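Local coordinates for phenylacetaldehyde dehydrogenase (Burkholderia cenocepacia, PDB 4O5H), which probably oxidises phenylacetaldehyde to phenylacetate with NAD+, as a member of the aldehyde dehydrogenase family, at residues Q137-M142 with K194-L199; R381-G386 with P398-D403. All blocks are in the same frame, centred on the assembly; numbering follows the deposited sequence.

Interaction 1 (Q137-M142 with K194-L199)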
loop_
_atom_site.group_PDB
_atom_site.type_symbol
_atom_site.label_atom_id
_atom_site.label_comp_id
_atom_site.label_asym_id
_atom_site.label_seq_id
_atom_site.Cartn_x
_atom_site.Cartn_y
_atom_site.Cartn_z
ATOM N N GLN A 137 16.850 8.772 18.083
ATOM C CA GLN A 137 15.589 8.498 18.738
ATOM C C GLN A 137 14.702 7.575 17.911
ATOM O O GLN A 137 13.926 6.832 18.476
ATOM C CB GLN A 137 14.805 9.787 19.086
ATOM C CG GLN A 137 15.469 10.626 20.147
ATOM C CD GLN A 137 15.292 10.086 21.570
ATOM O OE1 GLN A 137 14.867 8.947 21.795
ATOM N NE2 GLN A 137 15.692 10.891 22.528
ATOM N N CYS A 138 14.790 7.651 16.578
ATOM C CA CYS A 138 14.008 6.767 15.739
ATOM C C CYS A 138 14.412 5.318 15.991
ATOM O O CYS A 138 13.564 4.475 16.199
ATOM C CB CYS A 138 14.197 7.089 14.264
ATOM S SG CYS A 138 13.126 6.105 13.188
ATOM N N PHE A 139 15.727 5.026 16.017
ATOM C CA PHE A 139 16.167 3.687 16.374
ATOM C C PHE A 139 15.725 3.272 17.780
ATOM O O PHE A 139 15.331 2.143 17.989
ATOM C CB PHE A 139 17.685 3.540 16.227
ATOM C CG PHE A 139 18.147 3.387 14.784
ATOM C CD1 PHE A 139 17.909 2.197 14.107
ATOM C CD2 PHE A 139 18.750 4.445 14.119
ATOM C CE1 PHE A 139 18.290 2.054 12.778
ATOM C CE2 PHE A 139 19.160 4.307 12.781
ATOM C CZ PHE A 139 18.913 3.112 12.114
ATOM N N ARG A 140 15.790 4.189 18.740
ATOM C CA ARG A 140 15.399 3.846 20.120
ATOM C C ARG A 140 13.880 3.569 20.211
ATOM O O ARG A 140 13.446 2.557 20.802
ATOM C CB ARG A 140 15.803 4.965 21.108
ATOM C CG ARG A 140 15.446 4.630 22.561
ATOM C CD ARG A 140 16.108 5.579 23.525
ATOM N NE ARG A 140 17.552 5.500 23.470
ATOM C CZ ARG A 140 18.361 6.504 23.136
ATOM N NH1 ARG A 140 17.899 7.698 22.807
ATOM N NH2 ARG A 140 19.686 6.323 23.123
ATOM N N TYR A 141 13.084 4.476 19.624
ATOM C CA TYR A 141 11.614 4.331 19.636
ATOM C C TYR A 141 11.219 2.987 19.003
ATOM O O TYR A 141 10.477 2.181 19.596
ATOM C CB TYR A 141 10.966 5.509 18.934
ATOM C CG TYR A 141 9.472 5.374 18.718
ATOM C CD1 TYR A 141 8.581 5.726 19.693
ATOM C CD2 TYR A 141 8.972 4.797 17.552
ATOM C CE1 TYR A 141 7.215 5.566 19.508
ATOM C CE2 TYR A 141 7.614 4.604 17.366
ATOM C CZ TYR A 141 6.740 5.016 18.348
ATOM O OH TYR A 141 5.374 4.815 18.165
ATOM N N MET A 142 11.765 2.700 17.814
ATOM C CA MET A 142 11.427 1.457 17.122
ATOM C C MET A 142 11.960 0.207 17.825
ATOM O O MET A 142 11.354 -0.845 17.752
ATOM C CB MET A 142 11.926 1.523 15.660
ATOM C CG MET A 142 11.284 2.645 14.827
ATOM S SD MET A 142 9.514 2.401 14.617
ATOM C CE MET A 142 9.063 4.035 14.039
ATOM N N LYS A 194 13.821 4.557 7.393
ATOM C CA LYS A 194 13.584 3.342 6.594
ATOM C C LYS A 194 14.157 2.121 7.267
ATOM O O LYS A 194 13.608 1.038 7.168
ATOM C CB LYS A 194 14.255 3.418 5.230
ATOM C CG LYS A 194 13.927 4.618 4.373
ATOM C CD LYS A 194 12.509 4.667 3.944
ATOM C CE LYS A 194 12.356 5.554 2.714
ATOM N NZ LYS A 194 11.024 6.206 2.774
ATOM N N ILE A 195 15.320 2.250 7.864
ATOM C CA ILE A 195 16.015 1.070 8.407
ATOM C C ILE A 195 15.403 0.636 9.755
ATOM O O ILE A 195 15.259 -0.544 10.000
ATOM C CB ILE A 195 17.528 1.365 8.583
ATOM C CG1 ILE A 195 18.186 1.543 7.214
ATOM C CG2 ILE A 195 18.237 0.252 9.357
ATOM C CD1 ILE A 195 19.610 2.075 7.312
ATOM N N ALA A 196 15.066 1.605 10.625
ATOM C CA ALA A 196 14.686 1.248 11.994
ATOM C C ALA A 196 13.451 0.326 12.067
ATOM O O ALA A 196 13.481 -0.680 12.749
ATOM C CB ALA A 196 14.544 2.455 12.885
ATOM N N PRO A 197 12.397 0.629 11.311
ATOM C CA PRO A 197 11.234 -0.242 11.395
ATOM C C PRO A 197 11.505 -1.611 10.822
ATOM O O PRO A 197 10.909 -2.595 11.267
ATOM C CB PRO A 197 10.165 0.473 10.562
ATOM C CG PRO A 197 10.670 1.833 10.286
ATOM C CD PRO A 197 12.150 1.847 10.538
ATOM N N ALA A 198 12.386 -1.678 9.842
ATOM C CA ALA A 198 12.826 -2.956 9.280
ATOM C C ALA A 198 13.533 -3.820 10.294
ATOM O O ALA A 198 13.216 -4.993 10.453
ATOM C CB ALA A 198 13.732 -2.713 8.092
ATOM N N LEU A 199 14.453 -3.245 11.035
ATOM C CA LEU A 199 15.142 -3.982 12.048
ATOM C C LEU A 199 14.223 -4.445 13.167
ATOM O O LEU A 199 14.346 -5.578 13.662
ATOM C CB LEU A 199 16.290 -3.162 12.605
ATOM C CG LEU A 199 17.349 -2.702 11.588
ATOM C CD1 LEU A 199 18.433 -1.897 12.261
ATOM C CD2 LEU A 199 17.980 -3.893 10.903
#

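Interaction 2 (R381-G386 with P398-D403)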
loop_
_atom_site.group_PDB
_atom_site.type_symbol
_atom_site.label_atom_id
_atom_site.label_comp_id
_atom_site.label_asym_id
_atom_site.label_seq_id
_atom_site.Cartn_x
_atom_site.Cartn_y
_atom_site.Cartn_z
ATOM N N ARG A 381 6.106 39.092 -8.410
ATOM C CA ARG A 381 7.205 39.924 -7.997
ATOM C C ARG A 381 7.765 39.525 -6.660
ATOM O O ARG A 381 7.057 38.952 -5.823
ATOM C CB ARG A 381 6.827 41.398 -8.014
ATOM C CG ARG A 381 6.150 41.925 -6.796
ATOM C CD ARG A 381 5.750 43.392 -6.971
ATOM N NE ARG A 381 4.680 43.648 -6.014
ATOM C CZ ARG A 381 4.880 43.844 -4.713
ATOM N NH1 ARG A 381 6.098 43.887 -4.224
ATOM N NH2 ARG A 381 3.844 44.014 -3.899
ATOM N N ALA A 382 9.053 39.818 -6.485
ATOM C CA ALA A 382 9.760 39.434 -5.275
ATOM C C ALA A 382 9.634 40.495 -4.192
ATOM O O ALA A 382 10.057 41.627 -4.359
ATOM C CB ALA A 382 11.218 39.193 -5.587
ATOM N N ALA A 383 9.009 40.137 -3.090
ATOM C CA ALA A 383 8.995 40.987 -1.919
ATOM C C ALA A 383 10.304 40.838 -1.176
ATOM O O ALA A 383 10.658 41.683 -0.354
ATOM C CB ALA A 383 7.840 40.606 -1.008
ATOM N N ALA A 384 10.987 39.718 -1.408
ATOM C CA ALA A 384 12.322 39.528 -0.879
ATOM C C ALA A 384 13.069 38.560 -1.771
ATOM O O ALA A 384 12.455 37.677 -2.345
ATOM C CB ALA A 384 12.244 39.015 0.551
ATOM N N GLY A 385 14.386 38.717 -1.859
ATOM C CA GLY A 385 15.242 37.767 -2.551
ATOM C C GLY A 385 15.136 37.807 -4.061
ATOM O O GLY A 385 14.942 38.867 -4.625
ATOM N N GLY A 386 15.238 36.651 -4.698
ATOM C CA GLY A 386 15.151 36.531 -6.150
ATOM C C GLY A 386 16.375 36.059 -6.973
ATOM O O GLY A 386 16.228 35.491 -8.095
ATOM N N PRO A 398 16.855 33.457 0.094
ATOM C CA PRO A 398 15.494 33.225 0.514
ATOM C C PRO A 398 14.621 34.192 -0.249
ATOM O O PRO A 398 14.887 35.386 -0.252
ATOM C CB PRO A 398 15.496 33.564 1.999
ATOM C CG PRO A 398 16.900 33.388 2.421
ATOM C CD PRO A 398 17.729 33.771 1.234
ATOM N N THR A 399 13.580 33.666 -0.878
ATOM C CA THR A 399 12.794 34.401 -1.825
ATOM C C THR A 399 11.305 34.340 -1.499
ATOM O O THR A 399 10.751 33.260 -1.224
ATOM C CB THR A 399 13.071 33.840 -3.227
ATOM O OG1 THR A 399 14.447 34.043 -3.518
ATOM C CG2 THR A 399 12.272 34.543 -4.264
ATOM N N VAL A 400 10.660 35.507 -1.481
ATOM C CA VAL A 400 9.218 35.593 -1.254
ATOM C C VAL A 400 8.572 36.271 -2.448
ATOM O O VAL A 400 8.930 37.404 -2.796
ATOM C CB VAL A 400 8.897 36.422 -0.004
ATOM C CG1 VAL A 400 7.380 36.538 0.211
ATOM C CG2 VAL A 400 9.542 35.772 1.217
ATOM N N LEU A 401 7.661 35.557 -3.099
ATOM C CA LEU A 401 6.958 36.040 -4.262
ATOM C C LEU A 401 5.525 36.374 -3.922
ATOM O O LEU A 401 4.826 35.585 -3.280
ATOM C CB LEU A 401 6.988 34.993 -5.374
ATOM C CG LEU A 401 8.372 34.548 -5.884
ATOM C CD1 LEU A 401 8.260 33.471 -6.935
ATOM C CD2 LEU A 401 9.106 35.755 -6.432
ATOM N N VAL A 402 5.095 37.560 -4.375
ATOM C CA VAL A 402 3.714 38.014 -4.250
ATOM C C VAL A 402 3.150 38.369 -5.626
ATOM O O VAL A 402 3.854 38.329 -6.618
ATOM C CB VAL A 402 3.579 39.214 -3.299
ATOM C CG1 VAL A 402 4.064 38.829 -1.917
ATOM C CG2 VAL A 402 4.330 40.432 -3.819
ATOM N N ASP A 403 1.865 38.687 -5.665
ATOM C CA ASP A 403 1.141 38.943 -6.909
ATOM C C ASP A 403 1.114 37.691 -7.739
ATOM O O ASP A 403 1.099 37.734 -8.973
ATOM C CB ASP A 403 1.740 40.092 -7.732
ATOM C CG ASP A 403 1.727 41.435 -7.002
ATOM O OD1 ASP A 403 0.914 41.628 -6.095
ATOM O OD2 ASP A 403 2.536 42.294 -7.384
#

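Interaction 1 (Q137-M142 with K194-L199)
The methyl of Ala196 sits among three side chains of the facing helix: Cys138, Phe139 and Met142. Phe139 makes the closest approach, with CD1 3.6 Å from Ala196 CB. The methyl meets the ring obliquely, neither over its face nor at its edge. The outer end of the same ring is held differently. Ile195 CG2 comes to the ring edge near its plane, 3.9 Å from Phe139 CE1. Leu199 CD1 also lies near the ring plane, 4.0 Å from Phe139 CE1. The ring leans across because Phe139 CG is anti to its carbonyl carbon (chi1 -77°). Met142 CG comes to the methyl roughly across from the ring, 3.8 Å from Ala196 CB. Cys138 SG comes from a third direction, 3.9 Å from Ala196 CB. Met142 CG also lies 4.4 Å from Pro197 CD. All these contacts are apolar and buried. Pro197 has no amide hydrogen for the turn before it, and its helix is kinked there. The two helix segments run almost parallel, crossing at -19° with axes 8.8 Å apart. The small alanine is the point where the backbones come closest. Helix 91-107 adds Leu101 and Ile105 against Phe139, and Met98 against Met142. Val496 of helix 493-499 packs on Met142 and Pro197, while Leu207 of strand 204-208 backs Ile195.

Interaction 2 (R381-G386 with P398-D403)
A classic beta bulge interrupts the antiparallel pairing of strands 381-384 and 399-402. Ala383 and Ala384 both face Val400, and the register shifts by one residue. Val400 O accepts a bond from Ala383 N at 2.7 Å and a weak, longer one from Ala384 N. Beyond the bulge, Val400 N donates to Ala384 O at 2.9 Å, from above the carbonyl plane. Before it, Arg381 and Val402 form a regular hydrogen-bonded pair. Arg381 N reaches Val402 O, and Val402 N reaches Arg381 O at 2.8 Å. Strand 381-384 is an edge strand of a seven-stranded mixed sheet in this chain. Strand 399-402 lies between it and strand 419-425, where Leu401 bonds through its backbone to Leu420 and Ala422. Val400, Val402 and Ala384 face helix 330-343, touching Val337, Ile334 and Ala338 in turn. Ala382 and Leu401 point to the other face, against Phe376 of helix 362-378. The exposed Arg381 side chain folds over Val402. Its chi1 of 85° places CG between the backbone N and the carbonyl carbon, and the chain then extends to NE. Val402 CG2 lies over the centre of one guanidinium face, 3.6 Å from Arg381 CZ. Near the guanidinium edge, but tilted out of its plane, Asp403 OD2 takes a salt bridge from Arg381 NE at 2.9 Å. The hydrogen bond is bent, with an N-H...O angle of 133°, and the carboxylate oxygen is met from above its plane. The two flat groups are turned 65° apart. At the far end, Gly386 N donates to Thr399 OG1 at 3.0 Å, and this hydroxyl also bonds to Glu397 O. Gly385 has a positive phi, which favours glycine, and its CA makes a CA-H...O contact with Pro398 O at 3.3 Å.

In the fold
Interaction 1 comes first along the chain and closes before interaction 2 opens. Their centres are 40 Å apart, on opposite sides of the chain's centre, and their nearest atoms are about 27 Å apart. They share no helix, strand or sheet. Interaction 1 joins helices 124-145 and 187-201, beside the mixed sheet that includes strand 204-208. Interaction 2 is at the edge of the separate seven-stranded sheet. In the aldehyde dehydrogenase fold, these two sheets are consistent with the cofactor-binding and catalytic domains, respectively. The two contacts therefore probably belong to different domains of the protein.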